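Long-range contact in L-lysine 6-monooxygenase involved in desferrioxamine biosynthesis (Erwinia amylovora CFBP1430, PDB 5O8P), which is an FAD- and NADPH-dependent monooxygenase that hydroxylates an amine nitrogen, probably that of cadaverine, in desferrioxamine biosynthesis: residues Q190-S200 with F218-A228. Residues are numbered along the deposited sequence; the frame is centred on the assembly and turned at random.
Sequences QKKRSITVLGS and FGYQLNWITRA
Trp224 NE1 donates to Gly199 O at 2.7 Å. The bond lies in the indole plane and meets the C=O almost head-on, at 175°. With CG anti to the backbone N (chi1 -166°), the Trp224 ring reaches forward to the turn after strand 194-198. Gly199 also donates its own N to Ile225 O, so both ends of this residue are held. Its phi of 130° suits glycine. Strands 194-198 and 221-225 run parallel, with backbone bonds alternating from Arg193 O to Gly199 N. At the opposite end, Ile195 CD1 sits over the centre of one face of the Tyr220 ring, 3.7 Å from its centroid. Gln190 NE2 donates to Tyr220 OH at 3.1 Å, and Gln190 CB covers a face of Phe218. Leu211 O and Asp214 hold Tyr220 OH and Gln190 NE2 in turn. On the Thr196 side, Asn223 ND2 bonds Gln221 OE1 at 3.0 Å and Thr196 OG1 only weakly; Thr333, Asn298 and Asp296 bind Thr196 OG1, Asn223 OD1 and Gln221 NE2, respectively. This is the beta-alpha-beta crossover of a Rossmann-type NADP(H) domain: Ser200 and Arg227, just past the strands, are NADP(+)-binding residues, though none is bound here. Helix 202-213 packs on Ile195, Val197 and Trp224, and Tyr208 stacks on the indole. In the five-stranded parallel sheet, strand 335-338 flanks 194-198 and strand 297-300 flanks 221-225.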
loop_
_atom_site.group_PDB
_atom_site.type_symbol
_atom_site.label_atom_id
_atom_site.label_comp_id
_atom_site.label_asym_id
_atom_site.label_seq_id
_atom_site.Cartn_x
_atom_site.Cartn_y
_atom_site.Cartn_z
ATOM N N GLN B 190 19.276 -4.956 27.636
ATOM C CA GLN B 190 18.558 -3.694 27.879
ATOM C C GLN B 190 18.931 -2.991 29.196
ATOM O O GLN B 190 18.717 -1.785 29.332
ATOM C CB GLN B 190 17.031 -3.901 27.757
ATOM C CG GLN B 190 16.598 -4.222 26.319
ATOM C CD GLN B 190 15.095 -4.311 26.128
ATOM O OE1 GLN B 190 14.426 -5.072 26.812
ATOM N NE2 GLN B 190 14.559 -3.529 25.193
ATOM N N LYS B 191 19.510 -3.730 30.144
ATOM C CA LYS B 191 20.088 -3.128 31.360
ATOM C C LYS B 191 21.395 -2.360 31.120
ATOM O O LYS B 191 21.804 -1.573 31.977
ATOM C CB LYS B 191 20.337 -4.192 32.436
ATOM C CG LYS B 191 19.070 -4.723 33.079
ATOM C CD LYS B 191 19.373 -5.836 34.074
ATOM C CE LYS B 191 18.092 -6.528 34.514
ATOM N NZ LYS B 191 18.319 -7.918 34.997
ATOM N N LYS B 192 22.056 -2.602 29.989
ATOM C CA LYS B 192 23.341 -1.968 29.705
ATOM C C LYS B 192 23.187 -0.520 29.238
ATOM O O LYS B 192 22.098 -0.086 28.853
ATOM C CB LYS B 192 24.136 -2.781 28.681
ATOM C CG LYS B 192 24.347 -4.234 29.086
ATOM C CD LYS B 192 25.332 -4.931 28.171
ATOM C CE LYS B 192 25.459 -6.419 28.465
ATOM N NZ LYS B 192 26.161 -6.743 29.744
ATOM N N ARG B 193 24.289 0.226 29.325
ATOM C CA ARG B 193 24.324 1.635 28.928
ATOM C C ARG B 193 24.352 1.808 27.416
ATOM O O ARG B 193 23.856 2.809 26.915
ATOM C CB ARG B 193 25.541 2.356 29.520
ATOM C CG ARG B 193 25.354 2.869 30.936
ATOM C CD ARG B 193 26.551 3.719 31.358
ATOM N NE ARG B 193 26.667 3.849 32.812
ATOM C CZ ARG B 193 27.080 2.891 33.649
ATOM N NH1 ARG B 193 27.430 1.677 33.209
ATOM N NH2 ARG B 193 27.137 3.147 34.955
ATOM N N SER B 194 24.972 0.860 26.711
ATOM C CA SER B 194 25.104 0.909 25.253
ATOM C C SER B 194 25.003 -0.490 24.655
ATOM O O SER B 194 25.500 -1.451 25.238
ATOM C CB SER B 194 26.434 1.555 24.850
ATOM O OG SER B 194 27.528 0.899 25.464
ATOM N N ILE B 195 24.340 -0.589 23.503
ATOM C CA ILE B 195 24.209 -1.843 22.757
ATOM C C ILE B 195 24.634 -1.564 21.329
ATOM O O ILE B 195 24.327 -0.498 20.800
ATOM C CB ILE B 195 22.748 -2.352 22.736
ATOM C CG1 ILE B 195 22.205 -2.511 24.162
ATOM C CG2 ILE B 195 22.633 -3.657 21.943
ATOM C CD1 ILE B 195 20.712 -2.758 24.221
ATOM N N THR B 196 25.321 -2.513 20.704
ATOM C CA THR B 196 25.733 -2.374 19.311
ATOM C C THR B 196 25.377 -3.621 18.522
ATOM O O THR B 196 25.888 -4.697 18.781
ATOM C CB THR B 196 27.244 -2.110 19.199
ATOM O OG1 THR B 196 27.555 -0.868 19.842
ATOM C CG2 THR B 196 27.695 -2.054 17.727
ATOM N N VAL B 197 24.498 -3.466 17.543
ATOM C CA VAL B 197 24.214 -4.541 16.612
ATOM C C VAL B 197 25.246 -4.503 15.486
ATOM O O VAL B 197 25.406 -3.497 14.814
ATOM C CB VAL B 197 22.792 -4.439 16.048
ATOM C CG1 VAL B 197 22.523 -5.585 15.091
ATOM C CG2 VAL B 197 21.780 -4.444 17.185
ATOM N N LEU B 198 25.933 -5.616 15.289
ATOM C CA LEU B 198 26.977 -5.731 14.298
ATOM C C LEU B 198 26.497 -6.731 13.232
ATOM O O LEU B 198 26.189 -7.869 13.552
ATOM C CB LEU B 198 28.249 -6.177 15.003
ATOM C CG LEU B 198 29.556 -5.775 14.330
ATOM C CD1 LEU B 198 30.629 -5.549 15.377
ATOM C CD2 LEU B 198 29.994 -6.830 13.320
ATOM N N GLY B 199 26.390 -6.287 11.975
ATOM C CA GLY B 199 25.849 -7.105 10.872
ATOM C C GLY B 199 24.764 -6.407 10.062
ATOM O O GLY B 199 24.122 -5.490 10.552
ATOM N N SER B 200 24.556 -6.866 8.828
ATOM C CA SER B 200 23.740 -6.158 7.824
ATOM C C SER B 200 22.328 -6.756 7.552
ATOM O O SER B 200 21.496 -6.099 6.952
ATOM C CB SER B 200 24.507 -6.145 6.492
ATOM O OG SER B 200 24.416 -7.399 5.808
ATOM N N PHE B 218 14.517 2.415 28.439
ATOM C CA PHE B 218 15.780 2.125 29.128
ATOM C C PHE B 218 16.793 3.196 28.749
ATOM O O PHE B 218 16.518 4.076 27.939
ATOM C CB PHE B 218 16.302 0.747 28.753
ATOM C CG PHE B 218 15.307 -0.353 28.970
ATOM C CD1 PHE B 218 14.354 -0.650 28.010
ATOM C CD2 PHE B 218 15.342 -1.116 30.124
ATOM C CE1 PHE B 218 13.437 -1.672 28.204
ATOM C CE2 PHE B 218 14.423 -2.139 30.330
ATOM C CZ PHE B 218 13.470 -2.418 29.364
ATOM N N GLY B 219 17.974 3.137 29.338
ATOM C CA GLY B 219 18.975 4.170 29.076
ATOM C C GLY B 219 19.535 4.222 27.663
ATOM O O GLY B 219 19.878 5.296 27.185
ATOM N N TYR B 220 19.560 3.079 26.977
ATOM C CA TYR B 220 20.734 2.722 26.167
ATOM C C TYR B 220 21.021 3.562 24.946
ATOM O O TYR B 220 20.122 4.141 24.338
ATOM C CB TYR B 220 20.793 1.223 25.797
ATOM C CG TYR B 220 19.519 0.607 25.276
ATOM C CD1 TYR B 220 19.146 0.739 23.940
ATOM C CD2 TYR B 220 18.699 -0.138 26.122
ATOM C CE1 TYR B 220 17.972 0.167 23.476
ATOM C CE2 TYR B 220 17.534 -0.716 25.661
ATOM C CZ TYR B 220 17.169 -0.566 24.343
ATOM O OH TYR B 220 16.002 -1.142 23.920
ATOM N N GLN B 221 22.310 3.636 24.631
ATOM C CA GLN B 221 22.775 4.007 23.309
ATOM C C GLN B 221 22.566 2.780 22.431
ATOM O O GLN B 221 22.809 1.645 22.872
ATOM C CB GLN B 221 24.256 4.398 23.337
ATOM C CG GLN B 221 24.838 4.716 21.969
ATOM C CD GLN B 221 26.243 5.273 22.052
ATOM O OE1 GLN B 221 27.215 4.529 22.094
ATOM N NE2 GLN B 221 26.353 6.590 22.054
ATOM N N LEU B 222 22.112 3.004 21.202
ATOM C CA LEU B 222 21.808 1.915 20.293
ATOM C C LEU B 222 22.525 2.123 18.966
ATOM O O LEU B 222 22.144 2.973 18.158
ATOM C CB LEU B 222 20.302 1.807 20.104
ATOM C CG LEU B 222 19.829 0.633 19.255
ATOM C CD1 LEU B 222 20.326 -0.681 19.843
ATOM C CD2 LEU B 222 18.310 0.637 19.139
ATOM N N ASN B 223 23.568 1.329 18.751
ATOM C CA ASN B 223 24.415 1.463 17.576
ATOM C C ASN B 223 24.187 0.327 16.596
ATOM O O ASN B 223 23.668 -0.726 16.967
ATOM C CB ASN B 223 25.869 1.523 18.011
ATOM C CG ASN B 223 26.121 2.649 18.996
ATOM O OD1 ASN B 223 25.562 3.734 18.860
ATOM N ND2 ASN B 223 26.938 2.394 19.991
ATOM N N TRP B 224 24.528 0.575 15.335
ATOM C CA TRP B 224 24.441 -0.422 14.278
ATOM C C TRP B 224 25.622 -0.220 13.356
ATOM O O TRP B 224 25.752 0.827 12.738
ATOM C CB TRP B 224 23.148 -0.252 13.493
ATOM C CG TRP B 224 22.757 -1.402 12.597
ATOM C CD1 TRP B 224 23.491 -2.515 12.293
ATOM C CD2 TRP B 224 21.546 -1.509 11.849
ATOM N NE1 TRP B 224 22.790 -3.328 11.454
ATOM C CE2 TRP B 224 21.595 -2.734 11.151
ATOM C CE3 TRP B 224 20.421 -0.691 11.705
ATOM C CZ2 TRP B 224 20.561 -3.169 10.314
ATOM C CZ3 TRP B 224 19.389 -1.110 10.870
ATOM C CH2 TRP B 224 19.466 -2.350 10.188
ATOM N N ILE B 225 26.491 -1.216 13.273
ATOM C CA ILE B 225 27.671 -1.143 12.421
ATOM C C ILE B 225 27.580 -2.297 11.456
ATOM O O ILE B 225 27.233 -3.382 11.862
ATOM C CB ILE B 225 28.954 -1.243 13.254
ATOM C CG1 ILE B 225 29.020 -0.054 14.221
ATOM C CG2 ILE B 225 30.188 -1.325 12.345
ATOM C CD1 ILE B 225 30.179 -0.105 15.197
ATOM N N THR B 226 27.878 -2.056 10.182
ATOM C CA THR B 226 27.847 -3.114 9.164
ATOM C C THR B 226 29.012 -2.992 8.190
ATOM O O THR B 226 29.487 -1.888 7.923
ATOM C CB THR B 226 26.508 -3.141 8.383
ATOM O OG1 THR B 226 26.611 -4.077 7.311
ATOM C CG2 THR B 226 26.155 -1.757 7.807
ATOM N N ARG B 227 29.480 -4.135 7.685
ATOM C CA ARG B 227 30.486 -4.157 6.617
ATOM C C ARG B 227 29.857 -3.785 5.270
ATOM O O ARG B 227 30.544 -3.261 4.386
ATOM C CB ARG B 227 31.169 -5.532 6.502
ATOM C CG ARG B 227 32.380 -5.540 5.569
ATOM C CD ARG B 227 32.434 -6.781 4.668
ATOM N NE ARG B 227 32.747 -7.978 5.442
ATOM C CZ ARG B 227 33.979 -8.428 5.713
ATOM N NH1 ARG B 227 35.066 -7.790 5.275
ATOM N NH2 ARG B 227 34.125 -9.534 6.439
ATOM N N ALA B 228 28.557 -4.056 5.123
ATOM C CA ALA B 228 27.817 -3.755 3.903
ATOM C C ALA B 228 27.940 -2.282 3.522
ATOM O O ALA B 228 28.004 -1.420 4.402
ATOM C CB ALA B 228 26.347 -4.122 4.073
#